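Local coordinates for DegV family protein (Streptococcus agalactiae, PDB 3LUP) that probably binds long-chain fatty acids and may take part in lipid transport or fatty acid metabolism, at residues D119-L130 with I151-G160; L214-T225 with Q245-L255. One frame throughout, in Å; residues are numbered along the deposited sequence.

Interactions 1 and 2 follow one another along the chain, the first closing before the second opens, and their centres lie about 20 Å apart. The mixed sheet links them: interaction 1 runs into its strand 159-163, while helices 210-224 and 240-252 of interaction 2 pack on strands of the same sheet, Leu217 touching Phe161 and Val163. The two meet directly where Glu159 CD lies 3.9 Å from SE of Met224, a selenomethionine. Thr123 and Gly160 of interaction 1 line the elaidic acid pocket, whereas in interaction 2 the side chain of Leu217 is about 10 Å from the lipid. The mixed sheet thus contributes Gly160 to the pocket while also supporting the helices of interaction 2 farther from the lipid.

Interaction 1: residues D119-L130 with I151-G160; sequences DTKITSAPQGNL and IQSQIEKIEG. With ELA (Elaidic acid), chain B.
Two groups share the ammonium nitrogen of Lys121: NZ is hydrogen-bonded to the backbone O of Glu197, and it forms a long salt bridge to Glu156 OE2 at 3.6 Å. The lysine chain is extended beyond CG, whereas Glu156 bends at chi2 to bring its carboxylate across. Lys121 also has its backbone N fixed by an Asx turn, bonding to Asp119 OD1 from above the carboxylate plane at 3.1 Å; Ala94 N donates to the same oxygen. Next to these polar groups Ile155 lays CG2 against the carbonyl oxygens of Asp119 and Thr120. The loop thus held leads from the parallel sheet into helix 124-138; helix 144-155 then returns beside it, the segments 124-130 and 151-155 being antiparallel at 163°, before the chain enters strand 159-163 of the mixed sheet. Leu130 reaches across to the second segment: CD1 meets Ile155 CG1 at 3.7 Å, the two side chains crossing nearly at a right angle, while its CD2 approaches Ile158 CD1 tip to tip. The other branch of Ile158, CG2, rests on Pro126 CB at 3.5 Å and on Ile122 CG1. With OG1 of Thr123 turned anti to the backbone N (chi1 -169°) and bonded to Gln127 OE1, the methyl CG2 is left facing elaidic acid, 3.5 Å from C13; farther along the lipid, its terminal C18 lies 3.9 Å from Gly160 CA.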
# COMPACT_ATOMS: atom_id res chain seq x y z
N ASP A 119 -1.37 12.71 0.76
CA ASP A 119 -0.41 11.70 0.36
C ASP A 119 -0.35 10.64 1.46
O ASP A 119 0.03 10.93 2.60
CB ASP A 119 0.96 12.32 0.10
CG ASP A 119 2.03 11.29 -0.28
OD1 ASP A 119 1.69 10.13 -0.67
OD2 ASP A 119 3.22 11.64 -0.20
N THR A 120 -0.72 9.42 1.10
CA THR A 120 -0.79 8.36 2.10
C THR A 120 0.59 7.86 2.45
O THR A 120 0.77 7.32 3.53
CB THR A 120 -1.65 7.18 1.64
OG1 THR A 120 -1.02 6.53 0.52
CG2 THR A 120 -3.04 7.66 1.26
N LYS A 121 1.55 8.02 1.55
CA LYS A 121 2.94 7.59 1.78
C LYS A 121 3.07 6.10 2.05
O LYS A 121 4.10 5.62 2.56
CB LYS A 121 3.58 8.38 2.92
CG LYS A 121 3.66 9.88 2.66
CD LYS A 121 4.39 10.51 3.81
CE LYS A 121 4.40 12.01 3.72
NZ LYS A 121 4.94 12.53 5.01
N ILE A 122 2.04 5.35 1.69
CA ILE A 122 2.03 3.91 1.91
C ILE A 122 1.19 3.19 0.85
O ILE A 122 0.82 3.79 -0.16
CB ILE A 122 1.64 3.57 3.38
CG1 ILE A 122 2.19 2.19 3.78
CG2 ILE A 122 0.14 3.81 3.68
CD1 ILE A 122 3.73 2.20 3.93
N THR A 123 0.95 1.91 1.06
CA THR A 123 0.11 1.15 0.16
C THR A 123 -0.29 -0.14 0.87
O THR A 123 -0.09 -0.26 2.07
CB THR A 123 0.81 0.90 -1.22
OG1 THR A 123 -0.14 0.37 -2.15
CG2 THR A 123 2.00 -0.04 -1.10
N SER A 124 -0.86 -1.09 0.15
CA SER A 124 -1.27 -2.36 0.75
C SER A 124 -2.18 -2.10 1.97
O SER A 124 -3.08 -1.27 1.88
CB SER A 124 -0.03 -3.20 1.11
OG SER A 124 -0.39 -4.43 1.70
N ALA A 125 -1.90 -2.77 3.09
CA ALA A 125 -2.84 -2.86 4.21
C ALA A 125 -3.01 -1.59 5.05
O ALA A 125 -4.14 -1.28 5.48
CB ALA A 125 -2.50 -4.05 5.09
N PRO A 126 -1.91 -0.86 5.33
CA PRO A 126 -2.07 0.45 5.97
C PRO A 126 -2.97 1.40 5.19
O PRO A 126 -3.77 2.12 5.80
CB PRO A 126 -0.63 0.97 6.02
CG PRO A 126 0.17 -0.24 6.26
CD PRO A 126 -0.49 -1.27 5.35
N GLN A 127 -2.84 1.38 3.87
CA GLN A 127 -3.69 2.18 3.00
C GLN A 127 -5.16 1.82 3.23
O GLN A 127 -6.00 2.70 3.43
CB GLN A 127 -3.32 1.95 1.53
CG GLN A 127 -3.52 3.17 0.60
CD GLN A 127 -3.40 2.80 -0.87
OE1 GLN A 127 -2.58 1.97 -1.26
NE2 GLN A 127 -4.23 3.40 -1.69
N GLY A 128 -5.46 0.52 3.25
CA GLY A 128 -6.82 0.02 3.35
C GLY A 128 -7.38 0.35 4.71
O GLY A 128 -8.54 0.74 4.84
N ASN A 129 -6.53 0.21 5.72
CA ASN A 129 -6.87 0.63 7.08
C ASN A 129 -7.23 2.11 7.17
O ASN A 129 -8.14 2.47 7.89
CB ASN A 129 -5.72 0.33 8.03
CG ASN A 129 -5.56 -1.17 8.33
OD1 ASN A 129 -4.55 -1.57 8.91
ND2 ASN A 129 -6.55 -1.99 7.95
N LEU A 130 -6.53 2.97 6.42
CA LEU A 130 -6.88 4.40 6.38
C LEU A 130 -8.29 4.63 5.88
O LEU A 130 -9.02 5.45 6.42
CB LEU A 130 -5.89 5.20 5.53
CG LEU A 130 -4.52 5.42 6.18
CD1 LEU A 130 -3.57 6.06 5.16
CD2 LEU A 130 -4.61 6.24 7.46
N ILE A 151 -6.63 11.59 9.79
CA ILE A 151 -6.01 10.71 8.83
C ILE A 151 -4.56 11.13 8.51
O ILE A 151 -3.69 10.27 8.45
CB ILE A 151 -6.85 10.53 7.57
CG1 ILE A 151 -8.15 9.76 7.88
CG2 ILE A 151 -6.05 9.82 6.49
CD1 ILE A 151 -7.97 8.26 8.09
N GLN A 152 -4.31 12.42 8.34
CA GLN A 152 -2.94 12.93 8.12
C GLN A 152 -1.96 12.59 9.24
O GLN A 152 -0.82 12.17 8.97
CB GLN A 152 -2.94 14.43 7.85
CG GLN A 152 -2.79 14.76 6.36
CD GLN A 152 -3.45 16.08 5.96
OE1 GLN A 152 -3.84 16.90 6.81
NE2 GLN A 152 -3.59 16.29 4.64
N SER A 153 -2.40 12.76 10.48
CA SER A 153 -1.59 12.37 11.64
C SER A 153 -1.43 10.84 11.71
O SER A 153 -0.41 10.36 12.19
CB SER A 153 -2.15 12.94 12.95
OG SER A 153 -3.32 12.27 13.37
N GLN A 154 -2.43 10.10 11.24
CA GLN A 154 -2.34 8.64 11.14
C GLN A 154 -1.36 8.23 10.06
O GLN A 154 -0.58 7.29 10.24
CB GLN A 154 -3.69 8.01 10.84
CG GLN A 154 -4.50 7.71 12.08
CD GLN A 154 -5.79 7.00 11.73
OE1 GLN A 154 -5.95 6.48 10.62
NE2 GLN A 154 -6.71 6.99 12.68
N ILE A 155 -1.40 8.94 8.94
CA ILE A 155 -0.41 8.76 7.88
C ILE A 155 1.01 8.91 8.43
O ILE A 155 1.91 8.27 7.94
CB ILE A 155 -0.68 9.74 6.72
CG1 ILE A 155 -1.84 9.22 5.88
CG2 ILE A 155 0.58 9.97 5.86
CD1 ILE A 155 -2.67 10.29 5.23
N GLU A 156 1.19 9.73 9.46
CA GLU A 156 2.50 9.94 10.10
C GLU A 156 3.00 8.79 10.98
O GLU A 156 4.21 8.68 11.21
CB GLU A 156 2.48 11.22 10.94
CG GLU A 156 2.12 12.47 10.14
CD GLU A 156 3.07 12.71 8.98
OE1 GLU A 156 4.15 13.30 9.20
OE2 GLU A 156 2.72 12.33 7.84
N LYS A 157 2.11 7.96 11.48
CA LYS A 157 2.53 6.90 12.39
C LYS A 157 2.64 5.57 11.67
O LYS A 157 3.31 4.67 12.16
CB LYS A 157 1.60 6.78 13.60
CG LYS A 157 1.29 8.09 14.34
CD LYS A 157 2.51 8.83 14.88
CE LYS A 157 2.98 8.29 16.21
NZ LYS A 157 4.16 9.04 16.74
N ILE A 158 2.00 5.46 10.50
CA ILE A 158 2.10 4.27 9.66
C ILE A 158 3.56 3.98 9.30
O ILE A 158 4.37 4.89 9.12
CB ILE A 158 1.24 4.43 8.38
CG1 ILE A 158 -0.24 4.26 8.71
CG2 ILE A 158 1.61 3.39 7.32
CD1 ILE A 158 -1.15 4.96 7.76
N GLU A 159 3.90 2.70 9.24
CA GLU A 159 5.24 2.26 8.91
C GLU A 159 5.11 1.06 8.00
O GLU A 159 4.16 0.29 8.14
CB GLU A 159 5.99 1.81 10.17
CG GLU A 159 6.18 2.90 11.25
CD GLU A 159 7.14 4.04 10.84
OE1 GLU A 159 8.09 3.82 10.03
OE2 GLU A 159 6.94 5.16 11.36
N GLY A 160 6.06 0.89 7.09
CA GLY A 160 6.06 -0.24 6.18
C GLY A 160 7.48 -0.71 5.96
O GLY A 160 8.28 0.00 5.37
CA ELA B . 3.32 3.92 -11.80
C ELA B . 4.03 4.12 -13.14
O ELA B . 4.83 3.26 -13.63
C3 ELA B . 2.37 2.73 -11.77
C4 ELA B . 1.47 2.77 -10.54
C5 ELA B . 1.58 1.49 -9.68
C6 ELA B . 2.76 1.56 -8.71
C7 ELA B . 3.21 0.26 -8.06
C8 ELA B . 4.43 0.51 -7.17
C9 ELA B . 4.41 -0.37 -5.93
C10 ELA B . 5.60 -0.51 -5.05
C11 ELA B . 5.75 -1.76 -4.20
C12 ELA B . 6.09 -1.44 -2.75
C13 ELA B . 4.96 -1.77 -1.79
C14 ELA B . 5.45 -2.18 -0.40
C15 ELA B . 4.26 -2.58 0.48
C16 ELA B . 4.61 -2.70 1.97
C17 ELA B . 3.82 -1.68 2.79
C18 ELA B . 3.39 -2.24 4.14
OXT ELA B . 3.84 5.19 -13.77

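Interaction 2: residues L214-T225 with Q245-L255; sequences LKRLAEIVKEMT and QLYNLLAKAGL
Helices 214-224 and 245-252 run in broadly the same direction, crossing at -44° with their axes 9.1 Å apart, and the CA atoms of Ala218 and Leu250 approach to 5.7 Å. The second is the helix of a beta-alpha-beta crossover between the parallel neighbours 230-236 and 259-263 of the mixed sheet, and the first packs beside it. Ala218 lets the backbones come close: its CB touches Leu249 CB at 3.6 Å and also meets Leu246 CD1 and Leu250 CD2. Leu246, with CG anti to its own nitrogen (chi1 -179°), leans across so that CD2 reaches Leu217 CD1 at 3.8 Å; deeper in, Leu217 packs on Phe279 and Leu246 on Ile234. Near the start, Leu214 CD1 lies 3.5 Å from the aliphatic CG of Gln245. Toward the other end, Val221 receives Leu250 CD2 on CB and Leu255 CD1 on CG1. Leu255 gets there by a Schellman motif, in which Gly254 takes a positive phi and Leu255 N bonds back to Leu250 O. Leu255 CD2 lies 4.1 Å from Thr225 OG1, and that hydroxyl joins Thr225 N in donating to Val221 O, from opposite faces of the carbonyl plane, the OG1 bond being 2.7 Å.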
# COMPACT_ATOMS: atom_id res chain seq x y z
N LEU A 214 14.60 -11.52 9.27
CA LEU A 214 13.25 -11.71 9.79
C LEU A 214 13.20 -11.36 11.26
O LEU A 214 12.24 -10.73 11.71
CB LEU A 214 12.75 -13.14 9.56
CG LEU A 214 12.59 -13.59 8.11
CD1 LEU A 214 12.25 -15.05 8.01
CD2 LEU A 214 11.57 -12.74 7.39
N LYS A 215 14.23 -11.78 12.00
CA LYS A 215 14.34 -11.50 13.43
C LYS A 215 14.40 -9.99 13.64
O LYS A 215 13.68 -9.44 14.50
CB LYS A 215 15.57 -12.16 14.03
CG LYS A 215 15.50 -13.69 14.17
CD LYS A 215 16.37 -14.21 15.31
CE LYS A 215 17.84 -14.32 14.91
NZ LYS A 215 18.74 -14.09 16.09
N ARG A 216 15.23 -9.33 12.84
CA ARG A 216 15.30 -7.88 12.83
C ARG A 216 13.95 -7.19 12.53
O ARG A 216 13.63 -6.18 13.15
CB ARG A 216 16.40 -7.42 11.88
CG ARG A 216 16.81 -5.97 12.04
CD ARG A 216 17.70 -5.70 13.28
NE ARG A 216 17.64 -4.26 13.58
CZ ARG A 216 16.79 -3.70 14.43
NH1 ARG A 216 15.93 -4.44 15.13
NH2 ARG A 216 16.79 -2.38 14.61
N LEU A 217 13.15 -7.73 11.61
CA LEU A 217 11.80 -7.21 11.37
C LEU A 217 10.91 -7.24 12.63
O LEU A 217 10.27 -6.24 12.98
CB LEU A 217 11.11 -7.97 10.24
CG LEU A 217 11.48 -7.69 8.78
CD1 LEU A 217 10.73 -8.67 7.91
CD2 LEU A 217 11.19 -6.24 8.35
N ALA A 218 10.88 -8.39 13.31
CA ALA A 218 10.15 -8.54 14.57
C ALA A 218 10.60 -7.53 15.61
O ALA A 218 9.77 -6.94 16.29
CB ALA A 218 10.26 -9.93 15.10
N GLU A 219 11.91 -7.31 15.73
CA GLU A 219 12.41 -6.31 16.68
C GLU A 219 11.95 -4.90 16.31
O GLU A 219 11.62 -4.09 17.20
CB GLU A 219 13.92 -6.37 16.79
CG GLU A 219 14.42 -7.56 17.60
CD GLU A 219 15.87 -7.90 17.32
OE1 GLU A 219 16.62 -7.03 16.81
OE2 GLU A 219 16.28 -9.06 17.61
N ILE A 220 11.90 -4.62 15.01
CA ILE A 220 11.52 -3.30 14.51
C ILE A 220 10.06 -3.01 14.80
O ILE A 220 9.72 -1.89 15.21
CB ILE A 220 11.80 -3.16 13.00
CG1 ILE A 220 13.31 -3.09 12.75
CG2 ILE A 220 11.18 -1.90 12.47
CD1 ILE A 220 13.72 -3.13 11.30
N VAL A 221 9.20 -4.01 14.61
CA VAL A 221 7.77 -3.90 14.98
C VAL A 221 7.60 -3.49 16.46
O VAL A 221 6.74 -2.67 16.79
CB VAL A 221 7.02 -5.24 14.78
CG1 VAL A 221 5.59 -5.14 15.30
CG2 VAL A 221 7.00 -5.64 13.32
N LYS A 222 8.44 -4.06 17.32
CA LYS A 222 8.32 -3.84 18.75
C LYS A 222 8.69 -2.41 19.08
O LYS A 222 8.08 -1.79 19.98
CB LYS A 222 9.21 -4.82 19.51
CG LYS A 222 8.82 -5.03 20.97
CD LYS A 222 9.65 -6.15 21.61
CE LYS A 222 8.96 -6.74 22.88
NZ LYS A 222 9.76 -7.80 23.59
N GLU A 223 9.68 -1.88 18.35
CA GLU A 223 10.12 -0.49 18.51
C GLU A 223 9.05 0.46 18.01
O GLU A 223 8.64 1.38 18.73
CB GLU A 223 11.39 -0.24 17.72
CG GLU A 223 12.62 -0.88 18.30
CD GLU A 223 13.90 -0.33 17.69
OE1 GLU A 223 13.81 0.56 16.80
OE2 GLU A 223 15.00 -0.79 18.11
N MSE A 224 8.62 0.21 16.78
CA MSE A 224 7.67 1.08 16.10
C MSE A 224 6.32 1.20 16.81
O MSE A 224 5.69 2.26 16.77
CB MSE A 224 7.50 0.61 14.65
CG MSE A 224 8.81 0.62 13.87
SE MSE A 224 9.53 2.42 13.49
CE MSE A 224 11.34 2.21 14.18
N THR A 225 5.88 0.12 17.47
CA THR A 225 4.55 0.07 18.07
C THR A 225 4.54 0.45 19.54
O THR A 225 3.51 0.39 20.20
CB THR A 225 3.90 -1.32 17.90
OG1 THR A 225 4.69 -2.32 18.56
CG2 THR A 225 3.76 -1.67 16.44
N GLN A 245 6.86 -17.49 9.96
CA GLN A 245 8.05 -17.27 10.76
C GLN A 245 7.96 -15.93 11.49
O GLN A 245 8.03 -15.89 12.72
CB GLN A 245 9.29 -17.32 9.87
CG GLN A 245 10.56 -16.75 10.50
CD GLN A 245 11.07 -17.57 11.67
OE1 GLN A 245 10.61 -18.68 11.93
NE2 GLN A 245 12.04 -17.03 12.37
N LEU A 246 7.79 -14.85 10.73
CA LEU A 246 7.69 -13.52 11.32
C LEU A 246 6.51 -13.44 12.29
O LEU A 246 6.61 -12.80 13.33
CB LEU A 246 7.57 -12.45 10.24
CG LEU A 246 7.47 -10.98 10.67
CD1 LEU A 246 8.52 -10.52 11.73
CD2 LEU A 246 7.50 -10.10 9.41
N TYR A 247 5.41 -14.10 11.93
CA TYR A 247 4.23 -14.18 12.79
C TYR A 247 4.58 -14.77 14.14
O TYR A 247 4.16 -14.24 15.18
CB TYR A 247 3.15 -15.04 12.13
CG TYR A 247 1.86 -15.12 12.91
CD1 TYR A 247 0.83 -14.19 12.70
CD2 TYR A 247 1.64 -16.13 13.84
CE1 TYR A 247 -0.36 -14.26 13.41
CE2 TYR A 247 0.45 -16.22 14.54
CZ TYR A 247 -0.54 -15.29 14.32
OH TYR A 247 -1.71 -15.37 15.03
N ASN A 248 5.33 -15.87 14.12
CA ASN A 248 5.78 -16.53 15.34
C ASN A 248 6.73 -15.66 16.14
O ASN A 248 6.57 -15.55 17.35
CB ASN A 248 6.39 -17.89 15.04
CG ASN A 248 5.38 -18.87 14.45
OD1 ASN A 248 4.19 -18.80 14.75
ND2 ASN A 248 5.86 -19.77 13.60
N LEU A 249 7.69 -15.03 15.48
CA LEU A 249 8.57 -14.08 16.13
C LEU A 249 7.79 -12.98 16.85
O LEU A 249 8.17 -12.56 17.94
CB LEU A 249 9.54 -13.45 15.14
CG LEU A 249 10.62 -14.34 14.51
CD1 LEU A 249 11.24 -13.66 13.27
CD2 LEU A 249 11.69 -14.75 15.54
N LEU A 250 6.70 -12.52 16.23
CA LEU A 250 5.84 -11.50 16.81
C LEU A 250 4.86 -12.07 17.83
O LEU A 250 4.44 -11.38 18.76
CB LEU A 250 5.09 -10.76 15.71
CG LEU A 250 5.97 -9.84 14.87
CD1 LEU A 250 5.12 -9.14 13.85
CD2 LEU A 250 6.68 -8.81 15.75
N ALA A 251 4.50 -13.34 17.66
CA ALA A 251 3.68 -14.05 18.63
C ALA A 251 4.45 -14.17 19.93
O ALA A 251 3.95 -13.84 21.00
CB ALA A 251 3.27 -15.43 18.10
N LYS A 252 5.70 -14.63 19.82
CA LYS A 252 6.60 -14.74 20.96
C LYS A 252 6.77 -13.38 21.65
O LYS A 252 6.78 -13.31 22.87
CB LYS A 252 7.97 -15.31 20.56
CG LYS A 252 8.89 -15.53 21.75
CD LYS A 252 10.21 -16.19 21.40
CE LYS A 252 11.00 -16.47 22.67
NZ LYS A 252 12.24 -17.26 22.42
N ALA A 253 6.87 -12.31 20.87
CA ALA A 253 7.15 -11.00 21.45
C ALA A 253 5.94 -10.39 22.19
O ALA A 253 6.07 -9.36 22.85
CB ALA A 253 7.71 -10.05 20.39
N GLY A 254 4.78 -11.05 22.11
CA GLY A 254 3.55 -10.57 22.75
C GLY A 254 2.57 -9.81 21.87
O GLY A 254 1.61 -9.24 22.38
N LEU A 255 2.79 -9.80 20.55
CA LEU A 255 2.04 -8.93 19.62
C LEU A 255 1.02 -9.65 18.73
O LEU A 255 0.54 -9.07 17.76
CB LEU A 255 3.00 -8.09 18.76
CG LEU A 255 4.01 -7.19 19.49
CD1 LEU A 255 5.14 -6.80 18.58
CD2 LEU A 255 3.34 -5.94 20.05